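Glutathione S-transferase family protein (Populus trichocarpa, PDB 5F06) probably conjugates glutathione to electrophilic compounds in detoxification, as a glutathione-binding, dimeric transferase of the plant Phi class. Local coordinates at residues 2-7 and 27-32; 47-52 and 62-67; 52-57 and 67-72. All blocks are in the same frame, centred on the assembly; numbering follows the deposited sequence.

Contact 1 of 3, residues 2-7 and 27-32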
loop_
_atom_site.group_PDB
_atom_site.type_symbol
_atom_site.label_atom_id
_atom_site.label_comp_id
_atom_site.label_asym_id
_atom_site.label_seq_id
_atom_site.Cartn_x
_atom_site.Cartn_y
_atom_site.Cartn_z
ATOM N N LEU A 2 -2.501 -15.906 -18.601
ATOM C CA LEU A 2 -2.783 -14.835 -17.659
ATOM C C LEU A 2 -4.133 -14.234 -17.999
ATOM O O LEU A 2 -4.257 -13.515 -18.988
ATOM C CB LEU A 2 -1.703 -13.756 -17.707
ATOM C CG LEU A 2 -0.323 -14.151 -17.192
ATOM C CD1 LEU A 2 0.693 -13.101 -17.606
ATOM C CD2 LEU A 2 -0.336 -14.313 -15.678
ATOM N N LYS A 3 -5.137 -14.546 -17.187
ATOM C CA LYS A 3 -6.488 -14.057 -17.419
ATOM C C LYS A 3 -6.837 -12.953 -16.432
ATOM O O LYS A 3 -6.956 -13.191 -15.229
ATOM C CB LYS A 3 -7.489 -15.204 -17.321
ATOM C CG LYS A 3 -7.266 -16.278 -18.379
ATOM C CD LYS A 3 -8.055 -17.547 -18.097
ATOM C CE LYS A 3 -9.525 -17.258 -17.886
ATOM N NZ LYS A 3 -10.134 -16.540 -19.035
ATOM N N LEU A 4 -6.994 -11.747 -16.966
ATOM C CA LEU A 4 -7.270 -10.557 -16.174
ATOM C C LEU A 4 -8.742 -10.198 -16.269
ATOM O O LEU A 4 -9.252 -9.950 -17.358
ATOM C CB LEU A 4 -6.407 -9.394 -16.657
ATOM C CG LEU A 4 -6.513 -8.058 -15.919
ATOM C CD1 LEU A 4 -6.070 -8.214 -14.477
ATOM C CD2 LEU A 4 -5.681 -6.996 -16.630
ATOM N N TYR A 5 -9.418 -10.187 -15.123
ATOM C CA TYR A 5 -10.836 -9.856 -15.064
ATOM C C TYR A 5 -11.034 -8.396 -14.676
ATOM O O TYR A 5 -10.681 -7.982 -13.575
ATOM C CB TYR A 5 -11.553 -10.770 -14.074
ATOM C CG TYR A 5 -11.525 -12.220 -14.486
ATOM C CD1 TYR A 5 -10.410 -13.013 -14.238
ATOM C CD2 TYR A 5 -12.606 -12.795 -15.141
ATOM C CE1 TYR A 5 -10.380 -14.343 -14.623
ATOM C CE2 TYR A 5 -12.584 -14.123 -15.530
ATOM C CZ TYR A 5 -11.468 -14.890 -15.272
ATOM O OH TYR A 5 -11.448 -16.210 -15.657
ATOM N N GLY A 6 -11.601 -7.612 -15.583
ATOM C CA GLY A 6 -11.803 -6.201 -15.317
ATOM C C GLY A 6 -12.415 -5.466 -16.489
ATOM O O GLY A 6 -13.206 -6.033 -17.241
ATOM N N ALA A 7 -12.047 -4.199 -16.644
ATOM C CA ALA A 7 -12.562 -3.377 -17.734
ATOM C C ALA A 7 -11.499 -2.378 -18.184
ATOM O O ALA A 7 -10.825 -1.783 -17.345
ATOM C CB ALA A 7 -13.820 -2.655 -17.297
ATOM N N PHE A 27 -1.817 -12.170 -22.707
ATOM C CA PHE A 27 -2.826 -12.243 -21.658
ATOM C C PHE A 27 -4.210 -12.166 -22.279
ATOM O O PHE A 27 -4.352 -11.816 -23.446
ATOM C CB PHE A 27 -2.648 -11.114 -20.638
ATOM C CG PHE A 27 -2.900 -9.746 -21.205
ATOM C CD1 PHE A 27 -1.875 -9.028 -21.800
ATOM C CD2 PHE A 27 -4.162 -9.177 -21.144
ATOM C CE1 PHE A 27 -2.106 -7.772 -22.330
ATOM C CE2 PHE A 27 -4.401 -7.924 -21.669
ATOM C CZ PHE A 27 -3.373 -7.220 -22.264
ATOM N N GLU A 28 -5.220 -12.497 -21.487
ATOM C CA GLU A 28 -6.604 -12.332 -21.898
ATOM C C GLU A 28 -7.318 -11.401 -20.935
ATOM O O GLU A 28 -7.343 -11.651 -19.730
ATOM C CB GLU A 28 -7.335 -13.672 -21.955
ATOM C CG GLU A 28 -8.793 -13.516 -22.359
ATOM C CD GLU A 28 -9.545 -14.829 -22.429
ATOM O OE1 GLU A 28 -8.933 -15.890 -22.184
ATOM O OE2 GLU A 28 -10.758 -14.793 -22.736
ATOM N N LEU A 29 -7.885 -10.328 -21.476
ATOM C CA LEU A 29 -8.761 -9.453 -20.715
ATOM C C LEU A 29 -10.187 -9.985 -20.798
ATOM O O LEU A 29 -10.779 -10.030 -21.876
ATOM C CB LEU A 29 -8.685 -8.018 -21.238
ATOM C CG LEU A 29 -9.586 -6.989 -20.544
ATOM C CD1 LEU A 29 -9.302 -6.921 -19.056
ATOM C CD2 LEU A 29 -9.413 -5.621 -21.167
ATOM N N VAL A 30 -10.714 -10.413 -19.657
ATOM C CA VAL A 30 -12.082 -10.911 -19.564
ATOM C C VAL A 30 -12.958 -9.813 -18.973
ATOM O O VAL A 30 -12.730 -9.390 -17.842
ATOM C CB VAL A 30 -12.172 -12.178 -18.689
ATOM C CG1 VAL A 30 -13.607 -12.688 -18.636
ATOM C CG2 VAL A 30 -11.229 -13.250 -19.213
ATOM N N PRO A 31 -13.952 -9.331 -19.737
ATOM C CA PRO A 31 -14.774 -8.234 -19.211
ATOM C C PRO A 31 -15.542 -8.589 -17.942
ATOM O O PRO A 31 -16.050 -9.702 -17.813
ATOM C CB PRO A 31 -15.746 -7.945 -20.357
ATOM C CG PRO A 31 -15.051 -8.419 -21.568
ATOM C CD PRO A 31 -14.273 -9.620 -21.147
ATOM N N VAL A 32 -15.606 -7.638 -17.017
ATOM C CA VAL A 32 -16.495 -7.726 -15.865
ATOM C C VAL A 32 -17.508 -6.593 -15.966
ATOM O O VAL A 32 -17.139 -5.422 -16.066
ATOM C CB VAL A 32 -15.724 -7.636 -14.535
ATOM C CG1 VAL A 32 -16.675 -7.741 -13.349
ATOM C CG2 VAL A 32 -14.672 -8.723 -14.458
#
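The Y5 ring receives CG2 of V30 over one face, 4.0 Å above its plane and towards the rim, while K47 makes a cation-pi contact with the same ring. Y5 OH is hydrogen-bonded to E57 OE1. Strands 2-6 and 28-31, connected through helix 11-22, form a beta-alpha-beta unit, the opening motif of the thioredoxin-like domain. They run parallel with K3 opposite E28 and Y5 opposite V30 on one face, and L4 opposite L29 on the other. With CG anti to the carbonyl carbon (chi1 -64°), Y5 lies alongside V30, and its CE2 comes within 3.6 Å of V30 CG1; the beta-branched valine presents a broad apolar flank. On the opposite face L4 is buried against V16 and L17 of the helix, where a leucine fills the core. Strand 2-6 alternately accepts and donates: L2 O takes E28 N at 2.9 Å, L4 N gives to E28 O, and L4 O takes V30 N. G6, without a side chain, gives its N to V30 O and accepts V32 N. On the face shared with Y5 and V30, K3 is bent at chi3 and chi4 beside the extended E28, and a weak salt bridge joins K3 NZ to E28 OE1 at 3.4 Å.

Contact 2 of 3, residues 47-52 and 62-67. With GSH (glutathione), chain C.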
loop_
_atom_site.group_PDB
_atom_site.type_symbol
_atom_site.label_atom_id
_atom_site.label_comp_id
_atom_site.label_asym_id
_atom_site.label_seq_id
_atom_site.Cartn_x
_atom_site.Cartn_y
_atom_site.Cartn_z
ATOM N N LYS A 47 -13.499 -14.681 -6.565
ATOM C CA LYS A 47 -12.186 -14.262 -7.043
ATOM C C LYS A 47 -11.631 -13.171 -6.133
ATOM O O LYS A 47 -10.465 -13.214 -5.731
ATOM C CB LYS A 47 -12.255 -13.753 -8.485
ATOM C CG LYS A 47 -12.790 -14.749 -9.492
ATOM C CD LYS A 47 -12.574 -14.229 -10.909
ATOM C CE LYS A 47 -12.924 -15.267 -11.954
ATOM N NZ LYS A 47 -14.386 -15.449 -12.139
ATOM N N ASN A 48 -12.476 -12.193 -5.824
ATOM C CA ASN A 48 -12.135 -11.122 -4.897
ATOM C C ASN A 48 -13.284 -10.893 -3.920
ATOM O O ASN A 48 -14.320 -10.341 -4.297
ATOM C CB ASN A 48 -11.823 -9.826 -5.649
ATOM C CG ASN A 48 -11.435 -8.690 -4.714
ATOM O OD1 ASN A 48 -11.383 -8.863 -3.498
ATOM N ND2 ASN A 48 -11.149 -7.527 -5.281
ATOM N N PRO A 49 -13.099 -11.291 -2.652
ATOM C CA PRO A 49 -14.206 -11.166 -1.699
ATOM C C PRO A 49 -14.622 -9.716 -1.429
ATOM O O PRO A 49 -15.697 -9.491 -0.871
ATOM C CB PRO A 49 -13.650 -11.827 -0.435
ATOM C CG PRO A 49 -12.170 -11.665 -0.547
ATOM C CD PRO A 49 -11.873 -11.803 -2.010
ATOM N N PHE A 50 -13.798 -8.751 -1.830
ATOM C CA PHE A 50 -14.134 -7.343 -1.640
ATOM C C PHE A 50 -15.002 -6.810 -2.781
ATOM O O PHE A 50 -15.505 -5.684 -2.719
ATOM C CB PHE A 50 -12.857 -6.514 -1.500
ATOM C CG PHE A 50 -12.126 -6.761 -0.213
ATOM C CD1 PHE A 50 -12.523 -6.129 0.951
ATOM C CD2 PHE A 50 -11.047 -7.627 -0.165
ATOM C CE1 PHE A 50 -11.860 -6.358 2.143
ATOM C CE2 PHE A 50 -10.382 -7.860 1.022
ATOM C CZ PHE A 50 -10.786 -7.224 2.176
ATOM N N GLY A 51 -15.178 -7.624 -3.814
ATOM C CA GLY A 51 -16.095 -7.300 -4.892
ATOM C C GLY A 51 -15.685 -6.097 -5.721
ATOM O O GLY A 51 -16.526 -5.280 -6.104
ATOM N N GLN A 52 -14.394 -5.994 -6.010
ATOM C CA GLN A 52 -13.892 -4.957 -6.902
ATOM C C GLN A 52 -12.905 -5.535 -7.908
ATOM O O GLN A 52 -12.271 -6.571 -7.666
ATOM C CB GLN A 52 -13.234 -3.830 -6.105
ATOM C CG GLN A 52 -14.227 -2.956 -5.364
ATOM C CD GLN A 52 -13.615 -1.657 -4.893
ATOM O OE1 GLN A 52 -12.596 -1.651 -4.201
ATOM N NE2 GLN A 52 -14.227 -0.545 -5.278
ATOM N N THR A 62 -5.223 -17.545 -8.046
ATOM C CA THR A 62 -6.133 -16.413 -8.167
ATOM C C THR A 62 -5.661 -15.255 -7.287
ATOM O O THR A 62 -5.411 -15.436 -6.092
ATOM C CB THR A 62 -7.572 -16.793 -7.777
ATOM O OG1 THR A 62 -7.973 -17.962 -8.502
ATOM C CG2 THR A 62 -8.546 -15.636 -8.087
ATOM N N LEU A 63 -5.544 -14.074 -7.891
ATOM C CA LEU A 63 -5.083 -12.872 -7.194
ATOM C C LEU A 63 -6.053 -11.706 -7.335
ATOM O O LEU A 63 -6.830 -11.630 -8.293
ATOM C CB LEU A 63 -3.715 -12.431 -7.723
ATOM C CG LEU A 63 -2.586 -13.457 -7.752
ATOM C CD1 LEU A 63 -1.346 -12.819 -8.360
ATOM C CD2 LEU A 63 -2.290 -13.991 -6.367
ATOM N N PHE A 64 -5.994 -10.787 -6.379
ATOM C CA PHE A 64 -6.663 -9.510 -6.519
ATOM C C PHE A 64 -5.780 -8.437 -5.869
ATOM O O PHE A 64 -4.701 -8.756 -5.365
ATOM C CB PHE A 64 -8.087 -9.554 -5.927
ATOM C CG PHE A 64 -8.147 -9.845 -4.449
ATOM C CD1 PHE A 64 -8.217 -11.145 -3.982
ATOM C CD2 PHE A 64 -8.170 -8.810 -3.528
ATOM C CE1 PHE A 64 -8.289 -11.407 -2.620
ATOM C CE2 PHE A 64 -8.247 -9.066 -2.173
ATOM C CZ PHE A 64 -8.302 -10.365 -1.720
ATOM N N GLU A 65 -6.245 -7.186 -5.909
ATOM C CA GLU A 65 -5.443 -5.978 -5.646
ATOM C C GLU A 65 -4.486 -5.729 -6.807
ATOM O O GLU A 65 -3.584 -6.526 -7.088
ATOM C CB GLU A 65 -4.668 -6.052 -4.321
ATOM C CG GLU A 65 -5.551 -5.938 -3.103
ATOM C CD GLU A 65 -6.222 -4.575 -3.010
ATOM O OE1 GLU A 65 -5.561 -3.560 -3.331
ATOM O OE2 GLU A 65 -7.410 -4.522 -2.626
ATOM N N SER A 66 -4.706 -4.605 -7.483
ATOM C CA SER A 66 -4.000 -4.302 -8.717
ATOM C C SER A 66 -2.492 -4.339 -8.532
ATOM O O SER A 66 -1.777 -4.832 -9.395
ATOM C CB SER A 66 -4.420 -2.929 -9.252
ATOM O OG SER A 66 -4.163 -1.908 -8.303
ATOM N N ARG A 67 -2.014 -3.829 -7.403
ATOM C CA ARG A 67 -0.577 -3.708 -7.179
ATOM C C ARG A 67 0.044 -5.023 -6.692
ATOM O O ARG A 67 1.261 -5.210 -6.771
ATOM C CB ARG A 67 -0.295 -2.583 -6.185
ATOM C CG ARG A 67 -0.823 -1.208 -6.625
ATOM C CD ARG A 67 -0.836 -0.235 -5.454
ATOM N NE ARG A 67 -1.395 1.076 -5.788
ATOM C CZ ARG A 67 -2.694 1.332 -5.911
ATOM N NH1 ARG A 67 -3.593 0.367 -5.749
ATOM N NH2 ARG A 67 -3.098 2.561 -6.208
HETATM N N1 GSH C . -7.261 -1.464 -3.925
HETATM C CA1 GSH C . -7.971 -1.971 -5.054
HETATM C C1 GSH C . -6.999 -2.264 -6.177
HETATM O O11 GSH C . -6.002 -1.519 -6.355
HETATM O O12 GSH C . -7.190 -3.245 -6.936
HETATM C CB1 GSH C . -9.012 -0.965 -5.508
HETATM C CG1 GSH C . -9.929 -1.632 -6.522
HETATM C CD1 GSH C . -10.962 -0.659 -7.076
HETATM O OE1 GSH C . -11.087 0.459 -6.601
HETATM N N2 GSH C . -11.776 -1.086 -8.175
HETATM C CA2 GSH C . -12.766 -0.233 -8.755
HETATM C C2 GSH C . -14.111 -0.954 -8.759
HETATM O O2 GSH C . -14.150 -2.166 -8.830
HETATM C CB2 GSH C . -12.400 0.053 -10.195
HETATM S SG2 GSH C . -11.017 1.168 -10.302
HETATM N N3 GSH C . -15.338 -0.202 -8.688
HETATM C CA3 GSH C . -16.615 -0.892 -8.707
HETATM C C3 GSH C . -17.323 -0.770 -7.360
HETATM O O31 GSH C . -18.577 -0.901 -7.298
HETATM O O32 GSH C . -16.663 -0.540 -6.314
HETATM O O HOH W 1 -9.345 -5.455 -4.365
#
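Beside the glutathione pocket, the N48 carboxamide is stacked on the ring of F64, and further along each segment lie residues that hold the ligand. The amide and ring planes are 16° apart, and N48 OD1 hangs over the rim of one face, 3.2 Å from F64 CD2. F64 takes the position between backbone N and carbonyl carbon (chi1 62°), which turns its ring against residues 47-50. P49 CD touches F64 CE1, and the edge of the F50 ring meets F64 with CD2 to CE2 at 3.7 Å. A phenylalanine suits this spot, offering a flat face to the amide and apolar rim carbons to its neighbours; V102 of the second subunit packs on it too. N48 is gripped by its own loop. Its OD1 accepts F50 N at 2.9 Å in an Asx turn, the donor standing 58° out of the carbonyl plane, and its ND2 donates to Q52 O. A side-chain amide suits the place because it accepts through OD1 and donates through ND2. In this thioredoxin-like domain strand 61-64 passes through E65, the N-cap residue, into helix 66-76. N48 ND2 also donates to a water, which in turn donates to E65 OE2; this oxygen also salt-bridges R106 of the second subunit, while E65 OE1 accepts the ligand amine N1 at 2.8 Å. The first helical N-H, S66 N, meets glutathione O12 at 2.9 Å, and S66 OG donates to O11 at 2.7 Å; the helix start would probably favour this carboxylate. R67 brings NH1 to O11 at the edge of its guanidinium, and at the far end of the ligand Q52 NE2 donates to the glycyl carboxylate O32 at 2.6 Å.

Contact 3 of 3, residues 52-57 and 67-72. With GSH (glutathione), chain C.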
loop_
_atom_site.group_PDB
_atom_site.type_symbol
_atom_site.label_atom_id
_atom_site.label_comp_id
_atom_site.label_asym_id
_atom_site.label_seq_id
_atom_site.Cartn_x
_atom_site.Cartn_y
_atom_site.Cartn_z
ATOM N N GLN A 52 -14.394 -5.994 -6.010
ATOM C CA GLN A 52 -13.892 -4.957 -6.902
ATOM C C GLN A 52 -12.905 -5.535 -7.908
ATOM O O GLN A 52 -12.271 -6.571 -7.666
ATOM C CB GLN A 52 -13.234 -3.830 -6.105
ATOM C CG GLN A 52 -14.227 -2.956 -5.364
ATOM C CD GLN A 52 -13.615 -1.657 -4.893
ATOM O OE1 GLN A 52 -12.596 -1.651 -4.201
ATOM N NE2 GLN A 52 -14.227 -0.545 -5.278
ATOM N N ILE A 53 -12.791 -4.862 -9.045
ATOM C CA ILE A 53 -11.889 -5.287 -10.103
ATOM C C ILE A 53 -10.553 -4.568 -9.931
ATOM O O ILE A 53 -10.514 -3.455 -9.413
ATOM C CB ILE A 53 -12.486 -5.011 -11.508
ATOM C CG1 ILE A 53 -12.860 -3.532 -11.680
ATOM C CG2 ILE A 53 -13.698 -5.901 -11.736
ATOM C CD1 ILE A 53 -13.229 -3.160 -13.122
ATOM N N PRO A 54 -9.453 -5.187 -10.389
ATOM C CA PRO A 54 -9.398 -6.432 -11.152
ATOM C C PRO A 54 -9.111 -7.668 -10.312
ATOM O O PRO A 54 -8.790 -7.567 -9.130
ATOM C CB PRO A 54 -8.241 -6.175 -12.112
ATOM C CG PRO A 54 -7.283 -5.403 -11.279
ATOM C CD PRO A 54 -8.133 -4.531 -10.363
ATOM N N ALA A 55 -9.247 -8.824 -10.949
ATOM C CA ALA A 55 -8.734 -10.074 -10.423
ATOM C C ALA A 55 -7.911 -10.749 -11.509
ATOM O O ALA A 55 -8.073 -10.453 -12.698
ATOM C CB ALA A 55 -9.859 -10.976 -9.968
ATOM N N LEU A 56 -7.027 -11.650 -11.096
ATOM C CA LEU A 56 -6.207 -12.420 -12.021
ATOM C C LEU A 56 -6.351 -13.910 -11.746
ATOM O O LEU A 56 -6.205 -14.347 -10.607
ATOM C CB LEU A 56 -4.736 -12.020 -11.908
ATOM C CG LEU A 56 -3.776 -12.705 -12.888
ATOM C CD1 LEU A 56 -3.855 -12.060 -14.255
ATOM C CD2 LEU A 56 -2.353 -12.666 -12.372
ATOM N N GLU A 57 -6.655 -14.677 -12.789
ATOM C CA GLU A 57 -6.568 -16.133 -12.731
ATOM C C GLU A 57 -5.403 -16.586 -13.598
ATOM O O GLU A 57 -5.350 -16.291 -14.793
ATOM C CB GLU A 57 -7.870 -16.805 -13.196
ATOM C CG GLU A 57 -8.989 -16.813 -12.154
ATOM C CD GLU A 57 -10.220 -17.580 -12.617
ATOM O OE1 GLU A 57 -10.407 -17.709 -13.849
ATOM O OE2 GLU A 57 -10.995 -18.060 -11.751
ATOM N N ARG A 67 -2.014 -3.829 -7.403
ATOM C CA ARG A 67 -0.577 -3.708 -7.179
ATOM C C ARG A 67 0.044 -5.023 -6.692
ATOM O O ARG A 67 1.261 -5.210 -6.771
ATOM C CB ARG A 67 -0.295 -2.583 -6.185
ATOM C CG ARG A 67 -0.823 -1.208 -6.625
ATOM C CD ARG A 67 -0.836 -0.235 -5.454
ATOM N NE ARG A 67 -1.395 1.076 -5.788
ATOM C CZ ARG A 67 -2.694 1.332 -5.911
ATOM N NH1 ARG A 67 -3.593 0.367 -5.749
ATOM N NH2 ARG A 67 -3.098 2.561 -6.208
ATOM N N ALA A 68 -0.782 -5.930 -6.181
ATOM C CA ALA A 68 -0.312 -7.287 -5.897
ATOM C C ALA A 68 -0.107 -8.017 -7.220
ATOM O O ALA A 68 0.850 -8.779 -7.397
ATOM C CB ALA A 68 -1.297 -8.037 -5.014
ATOM N N ILE A 69 -1.008 -7.762 -8.160
ATOM C CA ILE A 69 -0.949 -8.414 -9.459
ATOM C C ILE A 69 0.257 -7.914 -10.251
ATOM O O ILE A 69 0.977 -8.698 -10.857
ATOM C CB ILE A 69 -2.245 -8.176 -10.263
ATOM C CG1 ILE A 69 -3.428 -8.844 -9.559
ATOM C CG2 ILE A 69 -2.105 -8.730 -11.669
ATOM C CD1 ILE A 69 -4.798 -8.429 -10.087
ATOM N N THR A 70 0.486 -6.608 -10.242
ATOM C CA THR A 70 1.639 -6.053 -10.947
ATOM C C THR A 70 2.947 -6.547 -10.334
ATOM O O THR A 70 3.884 -6.892 -11.054
ATOM C CB THR A 70 1.637 -4.517 -10.940
ATOM O OG1 THR A 70 1.573 -4.035 -9.590
ATOM C CG2 THR A 70 0.457 -3.969 -11.745
ATOM N N SER A 71 3.004 -6.574 -9.006
ATOM C CA SER A 71 4.192 -7.025 -8.291
ATOM C C SER A 71 4.488 -8.490 -8.618
ATOM O O SER A 71 5.636 -8.871 -8.857
ATOM C CB SER A 71 4.008 -6.834 -6.779
ATOM O OG SER A 71 5.172 -7.199 -6.057
ATOM N N TYR A 72 3.441 -9.305 -8.633
ATOM C CA TYR A 72 3.565 -10.707 -9.013
ATOM C C TYR A 72 4.136 -10.850 -10.421
ATOM O O TYR A 72 5.122 -11.557 -10.638
ATOM C CB TYR A 72 2.204 -11.396 -8.928
ATOM C CG TYR A 72 2.234 -12.817 -9.409
ATOM C CD1 TYR A 72 2.943 -13.785 -8.709
ATOM C CD2 TYR A 72 1.557 -13.199 -10.558
ATOM C CE1 TYR A 72 2.979 -15.090 -9.138
ATOM C CE2 TYR A 72 1.588 -14.511 -10.998
ATOM C CZ TYR A 72 2.301 -15.450 -10.282
ATOM O OH TYR A 72 2.343 -16.761 -10.701
HETATM N N1 GSH C . -7.261 -1.464 -3.925
HETATM C CA1 GSH C . -7.971 -1.971 -5.054
HETATM C C1 GSH C . -6.999 -2.264 -6.177
HETATM O O11 GSH C . -6.002 -1.519 -6.355
HETATM O O12 GSH C . -7.190 -3.245 -6.936
HETATM C CB1 GSH C . -9.012 -0.965 -5.508
HETATM C CG1 GSH C . -9.929 -1.632 -6.522
HETATM C CD1 GSH C . -10.962 -0.659 -7.076
HETATM O OE1 GSH C . -11.087 0.459 -6.601
HETATM N N2 GSH C . -11.776 -1.086 -8.175
HETATM C CA2 GSH C . -12.766 -0.233 -8.755
HETATM C C2 GSH C . -14.111 -0.954 -8.759
HETATM O O2 GSH C . -14.150 -2.166 -8.830
HETATM C CB2 GSH C . -12.400 0.053 -10.195
HETATM S SG2 GSH C . -11.017 1.168 -10.302
HETATM N N3 GSH C . -15.338 -0.202 -8.688
HETATM C CA3 GSH C . -16.615 -0.892 -8.707
HETATM C C3 GSH C . -17.323 -0.770 -7.360
HETATM O O31 GSH C . -18.577 -0.901 -7.298
HETATM O O32 GSH C . -16.663 -0.540 -6.314
#
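I69 rises from helix 66-76 between P54 and L56, meeting both side chains at an oblique angle. Its CG1 is anti to the carbonyl carbon (chi1 -65°), and the extended chi2 of 167° carries CD1 on to the P54 ring, 4.1 Å from P54 CG, and to 4.0 Å from L56 CB. The other branch, CG2, reaches L56 CD2 at 4.0 Å; L56 is thus met by both branches, P54 by CD1 alone. L56 CD2 also faces Y72 CD2 at 4.3 Å, a looser contact of a methyl with an aromatic carbon; Y72 OH is hydrogen-bonded to E58 OE1. The I53-P54 peptide is cis, a hallmark of the thioredoxin fold; the backbone of I53 pairs with the ligand, its N donating to glutathione O2 and its O accepting N2, each at 3.0 Å, as in antiparallel pairing. Q52 OE1 turns to NH2 of R106 of the second subunit. With an alanine in place of Q52, the glycyl carboxylate would probably lose its amide donor and R106 of the second subunit an acceptor. The contact packs helix 66-76 on the sheet: V16 of the adjacent helix 11-22 and L63 of strand 61-64 also touch I69, and A94 of the second subunit reaches Y72.

In the fold
All three contacts lie in the N-terminal thioredoxin-like domain and reach one four-stranded mixed sheet, ordered 28-31, 2-6, 55-58, 61-64. Contact 1 comes first along the chain and closes before the others open; contacts 2 and 3 interleave, sharing Q52, R67 and helix 66-76. The centre of contact 1 is about 12 Å from that of contact 2 and 10 Å from that of contact 3, whereas contacts 2 and 3 are only about 6 Å apart. Y5 N is hydrogen-bonded to A55 O, and L63 N to L56 O. The sheet thus ties the first beta-alpha-beta unit to the segments carrying Q52, I53, S66 and R67 of the pocket, where contacts 2 and 3 both touch the ligand and the second subunit.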